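Local coordinates for OmpT protein (PDB 6EHD) that probably acts as a non-specific diffusion porin, a beta-barrel channel of the outer membrane that lets ions and small solutes pass, at residues Asn70-Val75 / Gly85-Thr90; Ser120-Val125 / Tyr137-Asp142; Ile205-Ile210 / Thr238-Asp243. The protein carries 1 engineered substitution. All blocks are in the same frame, centred on the assembly; numbering follows the deposited sequence.

Interaction 1 of 3, residues Asn70-Val75 / Gly85-Thr90. With C8E ((hydroxyethyloxy)tri(ethyloxy)octane), chain D.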
loop_
_atom_site.group_PDB
_atom_site.type_symbol
_atom_site.label_atom_id
_atom_site.label_comp_id
_atom_site.label_asym_id
_atom_site.label_seq_id
_atom_site.Cartn_x
_atom_site.Cartn_y
_atom_site.Cartn_z
ATOM N N ASN A 70 13.989 1.299 2.645
ATOM C CA ASN A 70 14.059 -0.178 2.901
ATOM C C ASN A 70 15.520 -0.551 3.085
ATOM O O ASN A 70 16.389 0.038 2.426
ATOM C CB ASN A 70 13.567 -0.963 1.682
ATOM C CG ASN A 70 12.005 -1.257 1.704
ATOM O OD1 ASN A 70 11.586 -2.121 0.978
ATOM N ND2 ASN A 70 11.214 -0.604 2.543
ATOM N N HIS A 71 15.767 -1.632 3.865
ATOM C CA HIS A 71 17.135 -2.185 4.046
ATOM C C HIS A 71 16.963 -3.685 4.393
ATOM O O HIS A 71 16.379 -4.023 5.427
ATOM C CB HIS A 71 17.828 -1.398 5.183
ATOM C CG HIS A 71 19.273 -1.757 5.399
ATOM N ND1 HIS A 71 20.038 -1.198 6.410
ATOM C CD2 HIS A 71 20.086 -2.638 4.767
ATOM C CE1 HIS A 71 21.255 -1.716 6.387
ATOM N NE2 HIS A 71 21.323 -2.573 5.384
ATOM N N ILE A 72 17.398 -4.529 3.475
ATOM C CA ILE A 72 16.995 -5.933 3.454
ATOM C C ILE A 72 18.215 -6.850 3.289
ATOM O O ILE A 72 19.072 -6.623 2.413
ATOM C CB ILE A 72 16.005 -6.186 2.258
ATOM C CG1 ILE A 72 14.795 -5.268 2.364
ATOM C CG2 ILE A 72 15.468 -7.595 2.270
ATOM C CD1 ILE A 72 13.808 -5.317 1.171
ATOM N N LEU A 73 18.225 -7.943 4.073
ATOM C CA LEU A 73 19.027 -9.127 3.812
ATOM C C LEU A 73 18.113 -10.331 3.532
ATOM O O LEU A 73 17.273 -10.653 4.343
ATOM C CB LEU A 73 19.868 -9.385 5.113
ATOM C CG LEU A 73 21.220 -10.021 4.916
ATOM C CD1 LEU A 73 22.048 -9.919 6.218
ATOM C CD2 LEU A 73 21.027 -11.450 4.456
ATOM N N GLY A 74 18.312 -10.991 2.419
ATOM C CA GLY A 74 17.459 -12.043 1.936
ATOM C C GLY A 74 18.192 -13.382 1.708
ATOM O O GLY A 74 19.336 -13.404 1.215
ATOM N N VAL A 75 17.475 -14.478 1.979
ATOM C CA VAL A 75 17.979 -15.828 1.826
ATOM C C VAL A 75 16.925 -16.655 1.106
ATOM O O VAL A 75 15.867 -16.914 1.692
ATOM C CB VAL A 75 18.309 -16.494 3.210
ATOM C CG1 VAL A 75 18.943 -17.837 2.934
ATOM C CG2 VAL A 75 19.211 -15.594 4.037
ATOM N N GLY A 85 14.808 -7.206 7.972
ATOM C CA GLY A 85 15.154 -5.759 8.119
ATOM C C GLY A 85 13.957 -4.803 7.923
ATOM O O GLY A 85 12.816 -5.168 8.213
ATOM N N LYS A 86 14.215 -3.600 7.415
ATOM C CA LYS A 86 13.207 -2.489 7.328
ATOM C C LYS A 86 12.512 -2.676 5.958
ATOM O O LYS A 86 13.170 -2.565 4.894
ATOM C CB LYS A 86 13.898 -1.136 7.380
ATOM C CG LYS A 86 12.932 0.025 7.290
ATOM C CD LYS A 86 13.597 1.402 7.386
ATOM C CE LYS A 86 12.493 2.442 7.647
ATOM N NZ LYS A 86 12.996 3.832 7.609
ATOM N N GLN A 87 11.192 -3.010 5.987
ATOM C CA GLN A 87 10.481 -3.478 4.792
ATOM C C GLN A 87 9.042 -2.943 4.748
ATOM O O GLN A 87 8.430 -2.676 5.802
ATOM C CB GLN A 87 10.424 -5.048 4.839
ATOM C CG GLN A 87 11.799 -5.699 4.699
ATOM C CD GLN A 87 11.819 -7.174 4.864
ATOM O OE1 GLN A 87 11.740 -7.935 3.862
ATOM N NE2 GLN A 87 11.978 -7.645 6.167
ATOM N N TRP A 88 8.465 -2.918 3.559
ATOM C CA TRP A 88 6.978 -2.700 3.460
ATOM C C TRP A 88 6.253 -3.921 4.078
ATOM O O TRP A 88 6.834 -5.053 4.031
ATOM C CB TRP A 88 6.528 -2.460 2.029
ATOM C CG TRP A 88 7.279 -1.378 1.304
ATOM C CD1 TRP A 88 7.936 -1.535 0.116
ATOM C CD2 TRP A 88 7.624 -0.090 1.787
ATOM N NE1 TRP A 88 8.586 -0.389 -0.204
ATOM C CE2 TRP A 88 8.411 0.519 0.806
ATOM C CE3 TRP A 88 7.343 0.629 2.979
ATOM C CZ2 TRP A 88 8.935 1.813 0.957
ATOM C CZ3 TRP A 88 7.846 1.928 3.122
ATOM C CH2 TRP A 88 8.631 2.500 2.117
ATOM N N THR A 89 5.020 -3.752 4.554
ATOM C CA THR A 89 4.223 -4.935 5.009
ATOM C C THR A 89 3.858 -5.900 3.859
ATOM O O THR A 89 3.755 -5.500 2.671
ATOM C CB THR A 89 2.953 -4.548 5.791
ATOM O OG1 THR A 89 2.022 -3.868 4.937
ATOM C CG2 THR A 89 3.258 -3.692 7.007
ATOM N N THR A 90 3.707 -7.179 4.198
ATOM C CA THR A 90 3.194 -8.199 3.292
ATOM C C THR A 90 1.773 -7.733 2.736
ATOM O O THR A 90 1.491 -7.888 1.527
ATOM C CB THR A 90 3.010 -9.570 4.017
ATOM O OG1 THR A 90 4.280 -10.020 4.487
ATOM C CG2 THR A 90 2.406 -10.615 3.080
HETATM C C1 C8E D . 20.454 -13.144 8.925
HETATM C C2 C8E D . 20.553 -11.710 9.439
HETATM C C3 C8E D . 19.978 -11.472 10.836
HETATM C C4 C8E D . 19.037 -10.253 10.968
HETATM C C5 C8E D . 19.722 -8.911 11.240
HETATM C C6 C8E D . 19.028 -7.696 10.581
HETATM C C7 C8E D . 19.375 -7.467 9.096
HETATM C C8 C8E D . 19.810 -6.060 8.724
HETATM O O9 C8E D . 18.856 -5.430 7.844
HETATM O O HOH W 1 9.882 -4.242 1.340
#
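His71 and Lys86 form an antiparallel hydrogen-bonded pair: His71 N donates to Lys86 O at 2.9 Å, and Lys86 N returns a bond to His71 O at 3.0 Å. Ile72 and Gly85 make the next, non-hydrogen-bonded pair, where Gly85 CA lies 3.4 Å from His71 O. At Gly85 and Lys86 the chain bends out of the barrel wall. In the general porin fold this is where the wall gives way to a segment folded into the lumen, and here the following residues, 87-88, pair with 117-118 instead of with a wall strand. Asn70 CG, beside its own backbone N and anti to the carbonyl carbon (chi1 -90°), carries the amide over the Trp88 indole, with ND2 3.4 Å above the ring plane, over its centre, the two planes 46° apart. Asn70 OD1 accepts a hydrogen bond from a water at 2.7 Å, and the same water accepts from the backbone N-H of Trp88 (2.9 Å to N), tying the side chain to the departing backbone. Ile72 CG1 rests on the extended Gln87 chain at CG (3.8 Å), the two side chains crossing at about a right angle. Lys86, fully extended, carries NZ to Val68 O. Over one face of the His71 ring lies O9 of a bound C8E detergent, whose C2 lies 4.0 Å from Leu73 CD1.

Interaction 2 of 3, residues Ser120-Val125 / Tyr137-Asp142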
loop_
_atom_site.group_PDB
_atom_site.type_symbol
_atom_site.label_atom_id
_atom_site.label_comp_id
_atom_site.label_asym_id
_atom_site.label_seq_id
_atom_site.Cartn_x
_atom_site.Cartn_y
_atom_site.Cartn_z
ATOM N N SER A 120 11.465 -3.637 11.616
ATOM C CA SER A 120 12.178 -4.853 11.955
ATOM C C SER A 120 11.271 -6.067 11.735
ATOM O O SER A 120 10.667 -6.561 12.693
ATOM C CB SER A 120 12.705 -4.804 13.411
ATOM O OG SER A 120 13.356 -6.032 13.653
ATOM N N GLN A 121 11.202 -6.555 10.477
ATOM C CA GLN A 121 10.360 -7.692 10.160
ATOM C C GLN A 121 11.166 -8.834 9.633
ATOM O O GLN A 121 12.228 -8.619 9.040
ATOM C CB GLN A 121 9.366 -7.339 9.008
ATOM C CG GLN A 121 8.289 -6.417 9.298
ATOM C CD GLN A 121 7.390 -6.163 8.028
ATOM O OE1 GLN A 121 6.514 -6.961 7.697
ATOM N NE2 GLN A 121 7.630 -5.033 7.365
ATOM N N VAL A 122 10.610 -10.032 9.792
ATOM C CA VAL A 122 10.942 -11.181 8.969
ATOM C C VAL A 122 9.767 -11.468 8.010
ATOM O O VAL A 122 8.639 -11.647 8.486
ATOM C CB VAL A 122 11.104 -12.496 9.753
ATOM C CG1 VAL A 122 11.852 -13.493 8.923
ATOM C CG2 VAL A 122 11.718 -12.267 11.097
ATOM N N LYS A 123 10.055 -11.610 6.703
ATOM C CA LYS A 123 8.971 -11.848 5.701
ATOM C C LYS A 123 9.337 -13.117 4.978
ATOM O O LYS A 123 10.545 -13.402 4.760
ATOM C CB LYS A 123 8.804 -10.627 4.752
ATOM C CG LYS A 123 8.148 -9.412 5.400
ATOM C CD LYS A 123 8.108 -8.148 4.510
ATOM C CE LYS A 123 7.411 -8.363 3.160
ATOM N NZ LYS A 123 7.686 -7.153 2.297
ATOM N N TYR A 124 8.317 -13.898 4.694
ATOM C CA TYR A 124 8.417 -15.177 4.003
ATOM C C TYR A 124 7.635 -15.211 2.679
ATOM O O TYR A 124 6.487 -14.722 2.627
ATOM C CB TYR A 124 7.822 -16.271 4.946
ATOM C CG TYR A 124 7.814 -17.658 4.372
ATOM C CD1 TYR A 124 8.997 -18.420 4.264
ATOM C CD2 TYR A 124 6.612 -18.243 3.917
ATOM C CE1 TYR A 124 8.999 -19.700 3.766
ATOM C CE2 TYR A 124 6.598 -19.531 3.397
ATOM C CZ TYR A 124 7.778 -20.276 3.337
ATOM O OH TYR A 124 7.748 -21.542 2.744
ATOM N N VAL A 125 8.193 -15.799 1.659
ATOM C CA VAL A 125 7.506 -16.028 0.386
ATOM C C VAL A 125 7.784 -17.389 -0.137
ATOM O O VAL A 125 8.974 -17.794 -0.206
ATOM C CB VAL A 125 7.966 -15.008 -0.679
ATOM C CG1 VAL A 125 7.290 -15.330 -2.041
ATOM C CG2 VAL A 125 7.747 -13.576 -0.224
ATOM N N TYR A 137 6.159 -11.192 10.078
ATOM C CA TYR A 137 6.092 -10.884 11.528
ATOM C C TYR A 137 6.998 -9.716 11.872
ATOM O O TYR A 137 8.153 -9.682 11.491
ATOM C CB TYR A 137 6.536 -12.188 12.313
ATOM C CG TYR A 137 6.701 -12.009 13.828
ATOM C CD1 TYR A 137 5.600 -12.085 14.701
ATOM C CD2 TYR A 137 7.975 -11.770 14.390
ATOM C CE1 TYR A 137 5.741 -11.893 16.096
ATOM C CE2 TYR A 137 8.120 -11.565 15.774
ATOM C CZ TYR A 137 7.030 -11.648 16.611
ATOM O OH TYR A 137 7.233 -11.451 17.950
ATOM N N GLY A 138 6.498 -8.791 12.668
ATOM C CA GLY A 138 7.256 -7.656 13.102
ATOM C C GLY A 138 7.696 -7.917 14.578
ATOM O O GLY A 138 6.848 -8.238 15.443
ATOM N N PHE A 139 8.967 -7.675 14.859
ATOM C CA PHE A 139 9.491 -7.736 16.287
ATOM C C PHE A 139 9.165 -6.473 17.077
ATOM O O PHE A 139 9.639 -5.373 16.697
ATOM C CB PHE A 139 10.997 -7.957 16.260
ATOM C CG PHE A 139 11.382 -9.291 15.714
ATOM C CD1 PHE A 139 11.502 -10.404 16.557
ATOM C CD2 PHE A 139 11.614 -9.451 14.369
ATOM C CE1 PHE A 139 11.873 -11.643 16.036
ATOM C CE2 PHE A 139 11.975 -10.665 13.852
ATOM C CZ PHE A 139 12.102 -11.771 14.669
ATOM N N PRO A 140 8.304 -6.569 18.138
ATOM C CA PRO A 140 8.046 -5.338 18.911
ATOM C C PRO A 140 9.326 -5.165 19.762
ATOM O O PRO A 140 9.986 -6.169 20.081
ATOM C CB PRO A 140 6.806 -5.673 19.751
ATOM C CG PRO A 140 6.819 -7.146 19.888
ATOM C CD PRO A 140 7.530 -7.713 18.667
ATOM N N GLU A 141 9.799 -3.964 20.006
ATOM C CA GLU A 141 11.159 -3.956 20.599
ATOM C C GLU A 141 11.093 -3.429 21.985
ATOM O O GLU A 141 11.351 -2.249 22.228
ATOM C CB GLU A 141 12.186 -3.333 19.680
ATOM C CG GLU A 141 12.688 -4.422 18.725
ATOM C CD GLU A 141 13.452 -3.893 17.558
ATOM O OE1 GLU A 141 13.939 -4.718 16.759
ATOM O OE2 GLU A 141 13.577 -2.659 17.454
ATOM N N ASP A 142 10.675 -4.348 22.863
ATOM C CA ASP A 142 10.183 -4.025 24.199
ATOM C C ASP A 142 9.235 -2.804 24.093
ATOM O O ASP A 142 9.441 -1.781 24.731
ATOM C CB ASP A 142 11.371 -3.831 25.161
ATOM C CG ASP A 142 12.306 -5.077 25.225
ATOM O OD1 ASP A 142 11.834 -6.197 25.538
ATOM O OD2 ASP A 142 13.523 -4.942 24.961
#
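Phe139 lays its ring alongside Ser120 at one end of the beta hairpin formed by strands 121-128 and 131-138, two neighbouring staves of the porin barrel. With CG beside its own backbone N (chi1 -66°), Phe139 turns back along the hairpin, and Ser120 O meets the ring edge in plane, 3.5 Å from CD2. The same oxygen accepts the Phe139 N-H at 3.0 Å from N, so one carbonyl serves both the backbone and the ring of Phe139. Over one face of the ring sits Tyr137 CE2, 3.6 Å above the plane and offset toward the rim, while Phe139 CD1 lies in the plane of the Tyr137 ring at its edge. Val122 and Tyr137 exchange two backbone bonds as a hydrogen-bonded pair. Next to them Gln121 faces Gly138 in a non-hydrogen-bonded pair, its CG 4.1 Å from Gly138 CA. Glu141 is poorly ordered, and its OE2 forms a salt bridge with Lys145. Ser120 holds its hydroxyl anti to the backbone N (chi1 179°), which directs OG to Glu141 OE1 in a weak hydrogen bond of 3.4 Å.

Interaction 3 of 3, residues Ile205-Ile210 / Thr238-Asp243. With C8E ((hydroxyethyloxy)tri(ethyloxy)octane), chain H.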
loop_
_atom_site.group_PDB
_atom_site.type_symbol
_atom_site.label_atom_id
_atom_site.label_comp_id
_atom_site.label_asym_id
_atom_site.label_seq_id
_atom_site.Cartn_x
_atom_site.Cartn_y
_atom_site.Cartn_z
ATOM N N ILE A 205 -9.391 -10.243 -19.478
ATOM C CA ILE A 205 -10.069 -10.654 -20.750
ATOM C C ILE A 205 -9.645 -9.679 -21.861
ATOM O O ILE A 205 -10.134 -8.531 -21.908
ATOM C CB ILE A 205 -11.618 -10.710 -20.662
ATOM C CG1 ILE A 205 -12.173 -9.768 -19.554
ATOM C CG2 ILE A 205 -12.057 -12.156 -20.440
ATOM C CD1 ILE A 205 -13.653 -9.411 -19.618
ATOM N N GLY A 206 -8.772 -10.168 -22.722
ATOM C CA GLY A 206 -8.227 -9.393 -23.836
ATOM C C GLY A 206 -7.423 -8.195 -23.350
ATOM O O GLY A 206 -6.441 -8.324 -22.622
ATOM N N ASP A 207 -7.827 -7.021 -23.795
ATOM C CA ASP A 207 -7.156 -5.778 -23.392
ATOM C C ASP A 207 -7.706 -5.239 -22.050
ATOM O O ASP A 207 -7.266 -4.150 -21.638
ATOM C CB ASP A 207 -7.393 -4.709 -24.495
ATOM C CG ASP A 207 -6.590 -5.027 -25.797
ATOM O OD1 ASP A 207 -5.478 -5.481 -25.666
ATOM O OD2 ASP A 207 -7.113 -4.790 -26.865
ATOM N N ALA A 208 -8.636 -5.971 -21.397
ATOM C CA ALA A 208 -9.296 -5.508 -20.146
ATOM C C ALA A 208 -8.825 -6.249 -18.918
ATOM O O ALA A 208 -8.521 -7.482 -18.977
ATOM C CB ALA A 208 -10.836 -5.571 -20.260
ATOM N N LEU A 209 -8.813 -5.544 -17.765
ATOM C CA LEU A 209 -8.575 -6.175 -16.447
ATOM C C LEU A 209 -9.699 -5.696 -15.557
ATOM O O LEU A 209 -9.994 -4.476 -15.562
ATOM C CB LEU A 209 -7.222 -5.728 -15.889
ATOM C CG LEU A 209 -6.962 -6.031 -14.409
ATOM C CD1 LEU A 209 -6.882 -7.546 -14.270
ATOM C CD2 LEU A 209 -5.680 -5.349 -13.919
ATOM N N ILE A 210 -10.404 -6.607 -14.863
ATOM C CA ILE A 210 -11.436 -6.144 -13.850
ATOM C C ILE A 210 -11.141 -6.785 -12.513
ATOM O O ILE A 210 -10.861 -8.002 -12.442
ATOM C CB ILE A 210 -12.873 -6.526 -14.268
ATOM C CG1 ILE A 210 -13.155 -5.895 -15.656
ATOM C CG2 ILE A 210 -13.863 -5.958 -13.252
ATOM C CD1 ILE A 210 -14.576 -6.103 -16.207
ATOM N N THR A 238 -9.028 -1.675 -15.823
ATOM C CA THR A 238 -8.137 -0.979 -16.784
ATOM C C THR A 238 -8.408 -1.473 -18.167
ATOM O O THR A 238 -8.875 -2.630 -18.356
ATOM C CB THR A 238 -6.640 -1.197 -16.442
ATOM O OG1 THR A 238 -6.197 -2.526 -16.727
ATOM C CG2 THR A 238 -6.253 -0.815 -15.008
ATOM N N TYR A 239 -8.109 -0.642 -19.161
ATOM C CA TYR A 239 -8.339 -1.033 -20.565
ATOM C C TYR A 239 -7.245 -0.435 -21.436
ATOM O O TYR A 239 -7.102 0.800 -21.476
ATOM C CB TYR A 239 -9.683 -0.591 -21.077
ATOM C CG TYR A 239 -10.138 -1.373 -22.302
ATOM C CD1 TYR A 239 -9.733 -0.995 -23.626
ATOM C CD2 TYR A 239 -10.938 -2.510 -22.182
ATOM C CE1 TYR A 239 -10.119 -1.752 -24.758
ATOM C CE2 TYR A 239 -11.280 -3.275 -23.311
ATOM C CZ TYR A 239 -10.871 -2.866 -24.591
ATOM O OH TYR A 239 -11.233 -3.618 -25.681
ATOM N N LYS A 240 -6.521 -1.312 -22.152
ATOM C CA LYS A 240 -5.462 -0.852 -23.100
ATOM C C LYS A 240 -6.121 -0.422 -24.426
ATOM O O LYS A 240 -6.549 -1.296 -25.211
ATOM C CB LYS A 240 -4.525 -2.077 -23.314
ATOM C CG LYS A 240 -3.290 -1.859 -24.164
ATOM C CD LYS A 240 -2.193 -2.904 -23.902
ATOM C CE LYS A 240 -0.823 -2.331 -24.205
ATOM N NZ LYS A 240 0.141 -3.415 -24.531
ATOM N N VAL A 241 -6.272 0.882 -24.623
ATOM C CA VAL A 241 -6.906 1.449 -25.804
ATOM C C VAL A 241 -5.958 1.620 -27.007
ATOM O O VAL A 241 -6.456 1.916 -28.112
ATOM C CB VAL A 241 -7.620 2.771 -25.542
ATOM C CG1 VAL A 241 -8.750 2.581 -24.545
ATOM C CG2 VAL A 241 -6.671 3.885 -25.034
ATOM N N ALA A 242 -4.648 1.538 -26.752
ATOM C CA ALA A 242 -3.555 1.546 -27.761
ATOM C C ALA A 242 -2.286 1.021 -27.111
ATOM O O ALA A 242 -2.219 0.846 -25.924
ATOM C CB ALA A 242 -3.343 2.927 -28.351
ATOM N N ASP A 243 -1.274 0.655 -27.905
ATOM C CA ASP A 243 0.033 0.189 -27.388
ATOM C C ASP A 243 0.596 1.033 -26.181
ATOM O O ASP A 243 1.066 0.477 -25.159
ATOM C CB ASP A 243 1.071 0.261 -28.537
ATOM C CG ASP A 243 0.869 1.517 -29.455
ATOM O OD1 ASP A 243 0.817 2.690 -28.972
ATOM O OD2 ASP A 243 0.693 1.314 -30.682
HETATM C C1 C8E H . -14.321 -5.975 -27.299
HETATM C C2 C8E H . -15.387 -6.104 -26.226
HETATM C C3 C8E H . -14.843 -6.854 -25.012
HETATM C C4 C8E H . -15.536 -6.485 -23.690
HETATM C C5 C8E H . -14.528 -6.229 -22.566
HETATM C C6 C8E H . -15.168 -5.453 -21.417
HETATM C C7 C8E H . -15.239 -3.955 -21.701
HETATM C C8 C8E H . -15.690 -3.141 -20.492
HETATM O O9 C8E H . -14.571 -2.484 -19.857
HETATM C C10 C8E H . -13.829 -3.297 -18.942
HETATM C C11 C8E H . -12.935 -2.488 -17.989
HETATM O O12 C8E H . -13.008 -1.110 -18.278
HETATM C C13 C8E H . -12.135 -0.204 -17.565
HETATM C C14 C8E H . -12.666 1.183 -17.804
HETATM O O15 C8E H . -11.652 2.127 -17.990
HETATM C C16 C8E H . -12.096 3.432 -18.449
HETATM O O HOH W 2 -5.693 -3.442 -19.307
HETATM O O HOH W 3 -10.539 -6.674 -25.433
HETATM O O HOH W 4 -9.463 -3.410 -27.559
#
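Tyr239 swings its ring away from its own backbone N (chi1 -160°), across to Asp207 and Ala208; the Asp207 backbone puts CB over that ring, while chi1 of -71° only sets where the carboxylate goes, beside the backbone N. Asp207 CB lies over one face of the phenol, 4.2 Å from the ring centroid and 21° off the normal, a CH-pi contact offset toward the rim. The two segments are the ends of the hairpin of strands 208-221 and 227-242 in the porin barrel wall. Here strand 208-221 has just emerged from a type II' turn running from Ile205 to Ala208, with Gly206 at a positive phi. The strands run antiparallel. Leu209 and Thr238 form a hydrogen-bonded pair, and Lys240 N donates to Asp207 O. On the side of the sheet that carries Tyr239, Ala208 CB touches Tyr239 CD2 at 3.6 Å, obliquely to the ring, and the C8E detergent of chain H also brings O9 obliquely to the ring while its C10 packs against Ile210 CD1. On the other side of the sheet Leu209 and Thr238 run alongside each other in the same direction, Leu209 CB 3.5 Å from Thr238 OG1; Tyr99, in a loop, touches both. The Asp207 carboxylate and the Lys240 ammonium do not meet, Asp207 OD1 standing 6.1 Å from Lys240 NZ. Waters join the polar ends. One donates to Asp207 O, which thus has a second hydrogen bond, and also pairs with Thr238 OG1. Two more meet Tyr239 OH: one accepts from Asp207 N, and the other donates to Asp207 OD2 at 2.8 Å and lies 2.6 Å from Tyr239 OH.

Interactions 1 and 2 are neighbours, their centres 9 Å apart, and they meet where strand 121-128 takes over beside strand 80-84 in the barrel wall. Gly85 O probably accepts a hydrogen bond from Gln121 N at 3.1 Å, and Trp88 O one from Lys123 NZ at 2.9 Å, so the segment that leaves the wall in interaction 1 is held by the strand of interaction 2. Lys123 NZ also forms a salt bridge with Asp93. Interaction 3 stands apart: its centre is 33 Å from that of interaction 1 and 38 Å from that of interaction 2, across the chain's centre from the latter. Bound C8E touches interactions 1 and 3; all three lie away from the residues that bind calcium in another structure of this protein.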